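Local coordinates for protein myosin-I heavy chain (Dictyostelium discoideum, PDB 5EJY) that is an actin-based motor with ATPase activity that takes part in the early steps of phagocytosis and in adhesion, represented here by its first MyTH4-FERM tail region, at residues 123-126 with 127-131; 430-434 with 435-439. All coordinates share one frame; numbering follows the deposited sequence.

Interaction 1 of 2, residues 123-126 with 127-131; sequences IRVW and ELIHF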
loop_
_atom_site.group_PDB
_atom_site.type_symbol
_atom_site.label_atom_id
_atom_site.label_comp_id
_atom_site.label_asym_id
_atom_site.label_seq_id
_atom_site.Cartn_x
_atom_site.Cartn_y
_atom_site.Cartn_z
ATOM N N ILE A 123 23.587 19.465 -8.442
ATOM C CA ILE A 123 22.281 18.914 -8.782
ATOM C C ILE A 123 22.157 17.439 -8.381
ATOM O O ILE A 123 21.135 17.023 -7.832
ATOM C CB ILE A 123 21.996 19.078 -10.282
ATOM C CG1 ILE A 123 21.725 20.553 -10.597
ATOM C CG2 ILE A 123 20.818 18.226 -10.713
ATOM C CD1 ILE A 123 21.384 20.815 -12.052
ATOM N N ARG A 124 23.191 16.654 -8.663
ATOM C CA ARG A 124 23.228 15.252 -8.250
ATOM C C ARG A 124 23.171 15.077 -6.735
ATOM O O ARG A 124 22.485 14.174 -6.234
ATOM C CB ARG A 124 24.478 14.563 -8.799
ATOM C CG ARG A 124 24.393 14.259 -10.281
ATOM C CD ARG A 124 23.297 13.243 -10.545
ATOM N NE ARG A 124 23.081 13.028 -11.970
ATOM C CZ ARG A 124 23.940 12.392 -12.760
ATOM N NH1 ARG A 124 25.073 11.917 -12.258
ATOM N NH2 ARG A 124 23.670 12.235 -14.052
ATOM N N VAL A 125 23.905 15.911 -6.003
ATOM C CA VAL A 125 23.892 15.802 -4.547
ATOM C C VAL A 125 22.499 16.128 -4.023
ATOM O O VAL A 125 22.022 15.480 -3.103
ATOM C CB VAL A 125 24.911 16.728 -3.840
ATOM C CG1 VAL A 125 24.848 16.501 -2.323
ATOM C CG2 VAL A 125 26.313 16.472 -4.343
ATOM N N TRP A 126 21.842 17.122 -4.615
ATOM C CA TRP A 126 20.505 17.495 -4.149
ATOM C C TRP A 126 19.438 16.434 -4.485
ATOM O O TRP A 126 18.469 16.263 -3.737
ATOM C CB TRP A 126 20.119 18.907 -4.614
ATOM C CG TRP A 126 20.682 19.950 -3.690
ATOM C CD1 TRP A 126 21.834 20.681 -3.860
ATOM C CD2 TRP A 126 20.149 20.333 -2.420
ATOM N NE1 TRP A 126 22.030 21.507 -2.781
ATOM C CE2 TRP A 126 21.011 21.314 -1.882
ATOM C CE3 TRP A 126 19.020 19.948 -1.687
ATOM C CZ2 TRP A 126 20.774 21.919 -0.648
ATOM C CZ3 TRP A 126 18.788 20.541 -0.464
ATOM C CH2 TRP A 126 19.659 21.522 0.047
ATOM N N GLU A 127 19.638 15.709 -5.580
ATOM C CA GLU A 127 18.837 14.515 -5.859
ATOM C C GLU A 127 19.013 13.458 -4.760
ATOM O O GLU A 127 18.035 12.854 -4.319
ATOM C CB GLU A 127 19.199 13.917 -7.213
ATOM C CG GLU A 127 18.730 14.765 -8.415
ATOM C CD GLU A 127 19.320 14.300 -9.735
ATOM O OE1 GLU A 127 20.141 13.361 -9.721
ATOM O OE2 GLU A 127 18.974 14.883 -10.789
ATOM N N LEU A 128 20.263 13.226 -4.349
ATOM C CA LEU A 128 20.565 12.331 -3.233
ATOM C C LEU A 128 19.915 12.785 -1.942
ATOM O O LEU A 128 19.382 11.973 -1.189
ATOM C CB LEU A 128 22.072 12.224 -3.010
ATOM C CG LEU A 128 22.862 11.497 -4.096
ATOM C CD1 LEU A 128 24.367 11.544 -3.801
ATOM C CD2 LEU A 128 22.375 10.048 -4.218
ATOM N N ILE A 129 19.988 14.085 -1.668
ATOM C CA ILE A 129 19.344 14.641 -0.488
ATOM C C ILE A 129 17.848 14.317 -0.518
ATOM O O ILE A 129 17.261 13.895 0.483
ATOM C CB ILE A 129 19.602 16.176 -0.399
ATOM C CG1 ILE A 129 21.001 16.438 0.176
ATOM C CG2 ILE A 129 18.581 16.856 0.480
ATOM C CD1 ILE A 129 21.497 17.922 -0.027
ATOM N N HIS A 130 17.239 14.495 -1.681
ATOM C CA HIS A 130 15.811 14.273 -1.844
ATOM C C HIS A 130 15.461 12.774 -1.706
ATOM O O HIS A 130 14.470 12.430 -1.058
ATOM C CB HIS A 130 15.365 14.844 -3.198
ATOM C CG HIS A 130 13.879 14.912 -3.375
ATOM N ND1 HIS A 130 13.292 15.234 -4.578
ATOM C CD2 HIS A 130 12.863 14.682 -2.508
ATOM C CE1 HIS A 130 11.977 15.201 -4.446
ATOM N NE2 HIS A 130 11.691 14.867 -3.202
ATOM N N PHE A 131 16.281 11.892 -2.286
ATOM C CA PHE A 131 16.072 10.441 -2.122
ATOM C C PHE A 131 16.106 10.099 -0.638
ATOM O O PHE A 131 15.317 9.290 -0.155
ATOM C CB PHE A 131 17.184 9.616 -2.784
ATOM C CG PHE A 131 17.303 9.801 -4.279
ATOM C CD1 PHE A 131 16.182 10.003 -5.069
ATOM C CD2 PHE A 131 18.549 9.739 -4.889
ATOM C CE1 PHE A 131 16.298 10.158 -6.440
ATOM C CE2 PHE A 131 18.679 9.908 -6.269
ATOM C CZ PHE A 131 17.553 10.124 -7.044
HETATM O O HOH W 1 21.054 14.910 -12.484
#
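One face of the W126 indole carries the terminal methyl of I129, three residues further along the same helix. I129 CD1 lies 3.6 Å from the centroid of the six-membered ring and 12° off its normal, a CH-pi contact made over the face. The second branch reaches the ring as well, with I129 CG2 3.8 Å from W126 CE3, and the two side chains run alongside each other in the same direction. Both isoleucine branches can meet one ring because CG1 stands anti to the carbonyl carbon (chi1 -80°) and CG2 anti to the backbone N. Two flat groups meet where the R124 guanidinium lies beside the E127 carboxylate, their planes 28° apart. Their direct salt bridge is long, 3.7 Å from R124 NE to E127 OE1. A water closes the gap, accepting from R124 NE at 2.8 Å and donating to E127 OE2 at 2.7 Å. These pairs, spaced i to i+3, belong to helix 119-133 of the MyTH4 domain, a helical bundle in which they sit largely buried. Regular i to i+4 bonds hold the backbone, among them I129 N to V125 O at 2.9 Å. The charged ends also reach beyond the helix: R124 NH1 donates to the carbonyl oxygens of Y69, near the end of helix 53-70, and of S72 just past it, while E127 OE1 is bonded to Y69 OH and OE2 forms a salt bridge with K196, at the end of helix 189-196. I123 CG2 approaches the same carboxylate, 3.8 Å from E127 OE2.

Interaction 2 of 2, residues 430-434 with 435-439; sequences ALNVN and GINIY
A430 O is gripped twice by N437, through the backbone N at 3.0 Å and through side-chain ND2 at 2.9 Å, the two donors arriving from opposite faces of the carbonyl plane. This double hold lies in a beta hairpin of the FERM region with a two-residue loop, where strands 426-432 and 435-440 are joined by a type I turn from N432 to G435. A430 N returns a bond to N437 O, 2.8 Å long. Closer to the turn, N432 and G435 exchange backbone bonds, both 3.2 Å. With chi1 at 56°, N432 CG is tucked between its own backbone N and carbonyl carbon, and OD1 accepts from N434 N at 2.8 Å to form an Asx turn. The same OD1 takes a weak bond from N437 ND2, the two amide planes standing 65° apart. With alanine at this position, in place of N432, N434 N would probably lose its side-chain acceptor and N437 ND2 its weak second one, leaving the turn less firmly fixed. G435 has backbone angles at which a CB would collide with N434 O. On the sheet face opposite N432 and N437, L431 and I436 lie alongside one another, with L431 CD2 4.0 Å from I436 CG1.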
loop_
_atom_site.group_PDB
_atom_site.type_symbol
_atom_site.label_atom_id
_atom_site.label_comp_id
_atom_site.label_asym_id
_atom_site.label_seq_id
_atom_site.Cartn_x
_atom_site.Cartn_y
_atom_site.Cartn_z
ATOM N N ALA A 430 -17.255 -14.669 8.454
ATOM C CA ALA A 430 -17.991 -13.566 7.859
ATOM C C ALA A 430 -18.247 -12.547 8.958
ATOM O O ALA A 430 -19.048 -12.796 9.864
ATOM C CB ALA A 430 -19.301 -14.074 7.262
ATOM N N LEU A 431 -17.540 -11.417 8.913
ATOM C CA LEU A 431 -17.649 -10.425 9.982
ATOM C C LEU A 431 -18.544 -9.244 9.590
ATOM O O LEU A 431 -18.434 -8.687 8.492
ATOM C CB LEU A 431 -16.269 -9.921 10.438
ATOM C CG LEU A 431 -15.310 -10.927 11.092
ATOM C CD1 LEU A 431 -14.700 -11.820 10.028
ATOM C CD2 LEU A 431 -14.223 -10.216 11.880
ATOM N N ASN A 432 -19.450 -8.882 10.492
ATOM C CA ASN A 432 -20.305 -7.718 10.290
ATOM C C ASN A 432 -20.586 -7.096 11.650
ATOM O O ASN A 432 -19.983 -7.505 12.649
ATOM C CB ASN A 432 -21.589 -8.101 9.544
ATOM C CG ASN A 432 -22.374 -9.199 10.248
ATOM O OD1 ASN A 432 -22.305 -9.335 11.462
ATOM N ND2 ASN A 432 -23.117 -9.983 9.483
ATOM N N VAL A 433 -21.476 -6.112 11.711
ATOM C CA VAL A 433 -21.742 -5.449 12.989
ATOM C C VAL A 433 -22.396 -6.388 14.008
ATOM O O VAL A 433 -22.386 -6.110 15.202
ATOM C CB VAL A 433 -22.620 -4.185 12.821
ATOM C CG1 VAL A 433 -21.875 -3.124 11.994
ATOM C CG2 VAL A 433 -23.968 -4.553 12.191
ATOM N N ASN A 434 -22.939 -7.506 13.535
ATOM C CA ASN A 434 -23.612 -8.467 14.417
ATOM C C ASN A 434 -22.703 -9.494 15.070
ATOM O O ASN A 434 -23.145 -10.234 15.951
ATOM C CB ASN A 434 -24.704 -9.208 13.653
ATOM C CG ASN A 434 -25.799 -8.290 13.201
ATOM O OD1 ASN A 434 -26.123 -7.325 13.891
ATOM N ND2 ASN A 434 -26.366 -8.563 12.033
ATOM N N GLY A 435 -21.447 -9.556 14.636
ATOM C CA GLY A 435 -20.520 -10.526 15.192
ATOM C C GLY A 435 -19.569 -11.183 14.212
ATOM O O GLY A 435 -19.549 -10.869 13.015
ATOM N N ILE A 436 -18.751 -12.084 14.747
ATOM C CA ILE A 436 -17.840 -12.886 13.951
ATOM C C ILE A 436 -18.507 -14.207 13.630
ATOM O O ILE A 436 -18.601 -15.095 14.478
ATOM C CB ILE A 436 -16.531 -13.148 14.709
ATOM C CG1 ILE A 436 -15.900 -11.817 15.135
ATOM C CG2 ILE A 436 -15.576 -13.956 13.835
ATOM C CD1 ILE A 436 -14.787 -11.952 16.144
ATOM N N ASN A 437 -18.961 -14.341 12.397
ATOM C CA ASN A 437 -19.772 -15.481 12.014
ATOM C C ASN A 437 -18.997 -16.604 11.337
ATOM O O ASN A 437 -18.284 -16.398 10.356
ATOM C CB ASN A 437 -20.937 -15.008 11.146
ATOM C CG ASN A 437 -21.711 -13.884 11.804
ATOM O OD1 ASN A 437 -22.359 -14.093 12.826
ATOM N ND2 ASN A 437 -21.625 -12.677 11.239
ATOM N N ILE A 438 -19.132 -17.801 11.884
ATOM C CA ILE A 438 -18.527 -18.970 11.283
ATOM C C ILE A 438 -19.511 -19.533 10.280
ATOM O O ILE A 438 -20.643 -19.890 10.631
ATOM C CB ILE A 438 -18.184 -20.045 12.353
ATOM C CG1 ILE A 438 -17.202 -19.466 13.382
ATOM C CG2 ILE A 438 -17.598 -21.274 11.685
ATOM C CD1 ILE A 438 -17.021 -20.317 14.661
ATOM N N TYR A 439 -19.061 -19.634 9.036
ATOM C CA TYR A 439 -19.918 -19.992 7.928
ATOM C C TYR A 439 -19.322 -21.171 7.190
ATOM O O TYR A 439 -18.107 -21.248 6.997
ATOM C CB TYR A 439 -20.042 -18.793 6.992
ATOM C CG TYR A 439 -20.812 -19.027 5.719
ATOM C CD1 TYR A 439 -22.195 -18.911 5.694
ATOM C CD2 TYR A 439 -20.156 -19.318 4.533
ATOM C CE1 TYR A 439 -22.905 -19.098 4.530
ATOM C CE2 TYR A 439 -20.856 -19.502 3.362
ATOM C CZ TYR A 439 -22.233 -19.391 3.365
ATOM O OH TYR A 439 -22.944 -19.579 2.201
#

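Interaction 1 comes first along the chain and interaction 2 follows in series, the two lying on opposite sides of the chain's centre. Their centres are about 51 Å apart and their nearest atoms about 37 Å, so they do not touch. They share no helix, strand or sheet: residues 123-131 belong to helix 119-133 of the MyTH4 domain, whereas residues 430-439 form the hairpin between the two inner strands of a four-stranded antiparallel sheet late in the FERM region. Each therefore illustrates local order within its own part of a single tail piece, one inside the helical MyTH4 domain, the other inside the sheet of the last part of the FERM region, against which helix 484-499 packs.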